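Local coordinates for extracellular solute-binding protein, family 1 (Bifidobacterium longum subsp. infantis, PDB 6FTH), which probably captures human milk oligosaccharides outside the cell and delivers them to an ABC transporter, at residues N454-P457 against T458-N461; E490-A493 against Y494-L498. All blocks are in the same frame, centred on the assembly; numbering follows the deposited sequence.

Contact 1: N454-P457 against T458-N461; sequences NPDP and TDSN
An Asp-Pro N-cap opens helix 457-484, with Asp456 in the cap position and Asp459 and Ser460 in the first turn behind it. Asp456 OD1 accepts from Asp459 N at 2.9 Å, the N-H coming almost straight at it (166°) and nearly in line with the CG-OD1 bond. This reach depends on chi1 of 74°, which sets CG between the backbone N and the carbonyl carbon and folds the short carboxylate over the start of the helix. Aspartate suits an N-cap because its negative charge probably also interacts favourably with the partly positive helix end, and Pro457 suits the first helical position because its nitrogen has no hydrogen to leave without an acceptor. Pro455, just before the cap, packs on Trp510 and Trp513 of helix 503-518. The regular pattern starts at once: Ser460 N donates to Asp456 O at 2.7 Å and Asn461 N to Pro457 O at 3.0 Å. Ser460 OG lies 2.9 Å from Asp456 O and 3.6 Å from Pro455 CB. Asp456 OD1 and Asp459 OD2 lie 3.9 Å apart; the repulsion is probably eased because Asp459 OD2 forms a salt bridge with Lys512 and accepts from Trp513 NE1.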
ATOM      1  N   ASN A 454       6.030 -15.486  -1.073  1.00 21.83           N
ATOM      2  CA  ASN A 454       7.333 -14.987  -0.617  1.00 23.80           C
ATOM      3  C   ASN A 454       8.442 -15.865  -1.207  1.00 18.01           C
ATOM      4  O   ASN A 454       8.668 -16.972  -0.696  1.00 21.43           O
ATOM      5  CB  ASN A 454       7.393 -15.079   0.918  1.00 27.33           C
ATOM      6  CG  ASN A 454       6.246 -14.333   1.640  1.00 32.91           C
ATOM      7  OD1 ASN A 454       5.604 -14.866   2.577  1.00 33.12           O
ATOM      8  ND2 ASN A 454       6.019 -13.096   1.241  1.00 35.12           N
ATOM      9  N   PRO A 455       9.161 -15.424  -2.253  1.00 16.02           N
ATOM     10  CA  PRO A 455      10.294 -16.226  -2.759  1.00 19.97           C
ATOM     11  C   PRO A 455      11.384 -16.361  -1.713  1.00 27.14           C
ATOM     12  O   PRO A 455      11.588 -15.475  -0.883  1.00 24.70           O
ATOM     13  CB  PRO A 455      10.797 -15.414  -3.952  1.00 21.36           C
ATOM     14  CG  PRO A 455       9.618 -14.594  -4.386  1.00 22.73           C
ATOM     15  CD  PRO A 455       8.939 -14.244  -3.102  1.00 18.32           C
ATOM     16  N   ASP A 456      12.107 -17.480  -1.776  1.00 23.09           N
ATOM     17  CA  ASP A 456      13.190 -17.717  -0.843  1.00 23.07           C
ATOM     18  C   ASP A 456      14.353 -16.766  -1.118  1.00 19.02           C
ATOM     19  O   ASP A 456      14.335 -15.981  -2.072  1.00 18.74           O
ATOM     20  CB  ASP A 456      13.580 -19.195  -0.842  1.00 20.75           C
ATOM     21  CG  ASP A 456      14.367 -19.633  -2.076  1.00 20.76           C
ATOM     22  OD1 ASP A 456      14.691 -18.822  -2.969  1.00 19.81           O
ATOM     23  OD2 ASP A 456      14.654 -20.841  -2.141  1.00 26.14           O
ATOM     24  N   PRO A 457      15.369 -16.768  -0.244  1.00 20.08           N
ATOM     25  CA  PRO A 457      16.422 -15.757  -0.373  1.00 20.05           C
ATOM     26  C   PRO A 457      17.166 -15.816  -1.677  1.00 15.94           C
ATOM     27  O   PRO A 457      17.423 -14.764  -2.268  1.00 17.69           O
ATOM     28  CB  PRO A 457      17.341 -16.037   0.830  1.00 23.43           C
ATOM     29  CG  PRO A 457      16.509 -16.772   1.782  1.00 26.44           C
ATOM     30  CD  PRO A 457      15.541 -17.580   0.975  1.00 26.12           C
ATOM     31  N   THR A 458      17.480 -17.018  -2.180  1.00 17.16           N
ATOM     32  CA  THR A 458      18.214 -17.120  -3.432  1.00 17.05           C
ATOM     33  C   THR A 458      17.391 -16.548  -4.576  1.00 15.43           C
ATOM     34  O   THR A 458      17.889 -15.775  -5.403  1.00 16.55           O
ATOM     35  CB  THR A 458      18.554 -18.590  -3.710  1.00 19.44           C
ATOM     36  OG1 THR A 458      19.445 -19.089  -2.703  1.00 22.10           O
ATOM     37  CG2 THR A 458      19.222 -18.743  -5.063  1.00 22.21           C
ATOM     38  N   ASP A 459      16.118 -16.939  -4.645  1.00 14.34           N
ATOM     39  CA  ASP A 459      15.289 -16.459  -5.736  1.00 15.20           C
ATOM     40  C   ASP A 459      14.968 -14.977  -5.578  1.00 14.08           C
ATOM     41  O   ASP A 459      14.874 -14.261  -6.580  1.00 14.95           O
ATOM     42  CB  ASP A 459      14.007 -17.281  -5.841  1.00 14.11           C
ATOM     43  CG  ASP A 459      14.222 -18.628  -6.509  1.00 15.69           C
ATOM     44  OD1 ASP A 459      15.332 -18.912  -7.016  1.00 16.77           O
ATOM     45  OD2 ASP A 459      13.260 -19.396  -6.500  1.00 13.94           O
ATOM     46  N   SER A 460      14.814 -14.504  -4.335  1.00 17.63           N
ATOM     47  CA  SER A 460      14.617 -13.075  -4.105  1.00 17.62           C
ATOM     48  C   SER A 460      15.790 -12.261  -4.627  1.00 17.83           C
ATOM     49  O   SER A 460      15.599 -11.227  -5.273  1.00 17.75           O
ATOM     50  CB  SER A 460      14.400 -12.816  -2.616  1.00 18.47           C
ATOM     51  OG  SER A 460      13.150 -13.320  -2.198  1.00 21.44           O
ATOM     52  N   ASN A 461      17.016 -12.728  -4.393  1.00 16.71           N
ATOM     53  CA  ASN A 461      18.173 -12.007  -4.893  1.00 18.58           C
ATOM     54  C   ASN A 461      18.225 -12.028  -6.420  1.00 18.48           C
ATOM     55  O   ASN A 461      18.554 -11.021  -7.053  1.00 19.79           O
ATOM     56  CB  ASN A 461      19.453 -12.562  -4.258  1.00 19.95           C
ATOM     57  CG  ASN A 461      19.543 -12.241  -2.761  1.00 19.83           C
ATOM     58  OD1 ASN A 461      18.986 -11.258  -2.290  1.00 26.22           O
ATOM     59  ND2 ASN A 461      20.246 -13.083  -2.023  1.00 27.04           N
TER

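Contact 2: E490-A493 against Y494-L498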
ATOM      1  N   GLU A 490       9.598   0.546 -31.723  1.00 20.61           N
ATOM      2  CA  GLU A 490      10.611   0.175 -30.742  1.00 17.76           C
ATOM      3  C   GLU A 490      10.192  -0.989 -29.847  1.00 18.68           C
ATOM      4  O   GLU A 490      11.004  -1.461 -29.043  1.00 18.65           O
ATOM      5  CB  GLU A 490      10.970   1.393 -29.872  1.00 19.10           C
ATOM      6  CG  GLU A 490      11.531   2.531 -30.706  1.00 22.64           C
ATOM      7  CD  GLU A 490      11.927   3.740 -29.910  1.00 27.28           C
ATOM      8  OE1 GLU A 490      11.709   3.792 -28.680  1.00 23.45           O
ATOM      9  OE2 GLU A 490      12.478   4.670 -30.529  1.00 35.15           O
ATOM     10  N   TRP A 491       8.958  -1.455 -29.970  1.00 19.03           N
ATOM     11  CA  TRP A 491       8.418  -2.428 -29.020  1.00 17.42           C
ATOM     12  C   TRP A 491       9.148  -3.769 -29.084  1.00 18.21           C
ATOM     13  O   TRP A 491       9.504  -4.339 -28.049  1.00 17.73           O
ATOM     14  CB  TRP A 491       6.935  -2.612 -29.310  1.00 16.59           C
ATOM     15  CG  TRP A 491       6.226  -3.585 -28.433  1.00 18.48           C
ATOM     16  CD1 TRP A 491       5.797  -4.810 -28.789  1.00 19.02           C
ATOM     17  CD2 TRP A 491       5.836  -3.404 -27.057  1.00 16.02           C
ATOM     18  NE1 TRP A 491       5.180  -5.422 -27.735  1.00 19.29           N
ATOM     19  CE2 TRP A 491       5.187  -4.574 -26.657  1.00 17.28           C
ATOM     20  CE3 TRP A 491       5.975  -2.360 -26.138  1.00 17.21           C
ATOM     21  CZ2 TRP A 491       4.659  -4.736 -25.368  1.00 17.55           C
ATOM     22  CZ3 TRP A 491       5.468  -2.523 -24.871  1.00 18.22           C
ATOM     23  CH2 TRP A 491       4.827  -3.707 -24.492  1.00 16.96           C
ATOM     24  N   ASP A 492       9.367  -4.302 -30.287  1.00 19.27           N
ATOM     25  CA  ASP A 492      10.020  -5.606 -30.391  1.00 22.07           C
ATOM     26  C   ASP A 492      11.418  -5.581 -29.773  1.00 19.11           C
ATOM     27  O   ASP A 492      11.794  -6.487 -29.018  1.00 18.00           O
ATOM     28  CB  ASP A 492      10.066  -6.036 -31.857  1.00 21.32           C
ATOM     29  CG  ASP A 492      10.776  -7.371 -32.053  1.00 35.49           C
ATOM     30  OD1 ASP A 492      10.209  -8.412 -31.663  1.00 37.60           O
ATOM     31  OD2 ASP A 492      11.901  -7.380 -32.600  1.00 38.74           O
ATOM     32  N   ALA A 493      12.201  -4.540 -30.049  1.00 19.13           N
ATOM     33  CA  ALA A 493      13.538  -4.489 -29.473  1.00 17.61           C
ATOM     34  C   ALA A 493      13.470  -4.380 -27.955  1.00 20.39           C
ATOM     35  O   ALA A 493      14.283  -4.973 -27.243  1.00 16.91           O
ATOM     36  CB  ALA A 493      14.310  -3.310 -30.062  1.00 23.48           C
ATOM     37  N   TYR A 494      12.511  -3.610 -27.437  1.00 15.74           N
ATOM     38  CA  TYR A 494      12.380  -3.488 -25.992  1.00 16.19           C
ATOM     39  C   TYR A 494      12.070  -4.838 -25.352  1.00 12.75           C
ATOM     40  O   TYR A 494      12.663  -5.188 -24.324  1.00 14.00           O
ATOM     41  CB  TYR A 494      11.300  -2.443 -25.686  1.00 15.28           C
ATOM     42  CG  TYR A 494      10.518  -2.569 -24.396  1.00 14.39           C
ATOM     43  CD1 TYR A 494      10.961  -1.973 -23.250  1.00 14.99           C
ATOM     44  CD2 TYR A 494       9.285  -3.207 -24.370  1.00 14.81           C
ATOM     45  CE1 TYR A 494      10.239  -2.048 -22.084  1.00 15.34           C
ATOM     46  CE2 TYR A 494       8.544  -3.290 -23.209  1.00 14.73           C
ATOM     47  CZ  TYR A 494       9.025  -2.706 -22.076  1.00 13.07           C
ATOM     48  OH  TYR A 494       8.323  -2.753 -20.900  1.00 14.88           O
ATOM     49  N   CYS A 495      11.152  -5.603 -25.953  1.00 14.79           N
ATOM     50  CA  CYS A 495      10.777  -6.903 -25.402  1.00 14.45           C
ATOM     51  C   CYS A 495      11.981  -7.837 -25.387  1.00 14.24           C
ATOM     52  O   CYS A 495      12.242  -8.514 -24.391  1.00 16.23           O
ATOM     53  CB  CYS A 495       9.629  -7.507 -26.212  1.00 16.16           C
ATOM     54  SG  CYS A 495       8.028  -6.680 -25.957  1.00 16.74           S
ATOM     55  N   LYS A 496      12.753  -7.841 -26.465  1.00 15.03           N
ATOM     56  CA  LYS A 496      13.949  -8.674 -26.480  1.00 16.60           C
ATOM     57  C   LYS A 496      14.959  -8.198 -25.448  1.00 14.91           C
ATOM     58  O   LYS A 496      15.643  -9.005 -24.815  1.00 15.81           O
ATOM     59  CB  LYS A 496      14.552  -8.654 -27.879  1.00 18.94           C
ATOM     60  CG  LYS A 496      13.690  -9.315 -28.920  1.00 20.44           C
ATOM     61  CD  LYS A 496      14.272  -9.037 -30.301  1.00 23.14           C
ATOM     62  CE  LYS A 496      13.924 -10.117 -31.296  1.00 29.21           C
ATOM     63  NZ  LYS A 496      12.493 -10.115 -31.639  1.00 36.69           N
ATOM     64  N   GLN A 497      15.063  -6.885 -25.257  1.00 13.26           N
ATOM     65  CA  GLN A 497      15.990  -6.367 -24.264  1.00 14.28           C
ATOM     66  C   GLN A 497      15.619  -6.836 -22.860  1.00 14.07           C
ATOM     67  O   GLN A 497      16.492  -7.231 -22.079  1.00 14.11           O
ATOM     68  CB  GLN A 497      16.077  -4.830 -24.336  1.00 15.10           C
ATOM     69  CG  GLN A 497      17.134  -4.228 -23.429  1.00 16.37           C
ATOM     70  CD  GLN A 497      17.312  -2.732 -23.623  1.00 24.27           C
ATOM     71  OE1 GLN A 497      16.511  -2.076 -24.280  1.00 28.34           O
ATOM     72  NE2 GLN A 497      18.376  -2.195 -23.062  1.00 28.19           N
ATOM     73  N   LEU A 498      14.325  -6.794 -22.502  1.00 13.22           N
ATOM     74  CA  LEU A 498      13.933  -7.236 -21.163  1.00 13.22           C
ATOM     75  C   LEU A 498      14.222  -8.718 -20.970  1.00 11.01           C
ATOM     76  O   LEU A 498      14.675  -9.138 -19.899  1.00 12.85           O
ATOM     77  CB  LEU A 498      12.448  -6.946 -20.903  1.00 14.19           C
ATOM     78  CG  LEU A 498      12.050  -5.455 -20.957  1.00 13.32           C
ATOM     79  CD1 LEU A 498      10.652  -5.279 -20.323  1.00 15.23           C
ATOM     80  CD2 LEU A 498      13.068  -4.545 -20.256  1.00 15.29           C
TER
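With CG anti to the backbone N (chi1 180°), the indole of Trp491 swings to the side of helix 487-500 on which Cys495 sits, while Cys495 holds SG beside its own backbone N, a rotamer that carries the sulfur back over the indole. The result is an i to i+4 sulfur-aromatic contact within one helix: SG stands 3.8 Å from the centroid of the five-membered ring, 22° off its normal. A small, polarisable thiol suits this place, lying close over the face. Over the same face, Tyr494 lies against the six-membered ring, its CE2 3.6 Å from Trp491 CZ3 and the two planes inclined obliquely at 36°. The broad indole thus serves both neighbours, and it also makes a cation-pi contact with Lys252. Replacing Trp491 by an alanine would probably open a gap beside both Cys495 SG and the Tyr494 ring and deprive Lys252 of its cation-pi partner. Both aromatic residues are buried; Tyr494 packs on Val474 of helix 457-484, and tyrosine suits the place because its OH is hydrogen-bonded to the backbone O of Leu246. Beneath run the i to i+4 backbone bonds, among them Cys495 N to Trp491 O at 3.0 Å and Tyr494 N to Glu490 O at 3.1 Å. On the exposed side, Asp492 and Lys496, oppositely charged and four apart, make a salt bridge across one turn. Lys496 bends at its end, turning NZ to the syn side of Asp492 OD1 at 2.8 Å, with a weak second bond from NZ to Asp492 OD2 at 3.0 Å.

Coming from the N terminus, the chain has already built both mixed sheets before it reaches either contact. Contact 1 then starts helix 457-484, and contact 2 lies on helix 487-500, the next helix. The two are in series: each closes only a turn or so of backbone, and they neither nest nor cross. Their centres are 26 Å apart and their nearest atoms about 14 Å, so they do not touch. Helix 457-484 connects them, beginning in contact 1 and offering Val473 and Val474 to residues of contact 2. Contact 1 also faces the final helix, 503-518, and reaches back to Gln98 of helix 93-98, which bonds to Pro457 O and Asn461 ND2, whereas contact 2 meets the loop at Leu246 and Thr247.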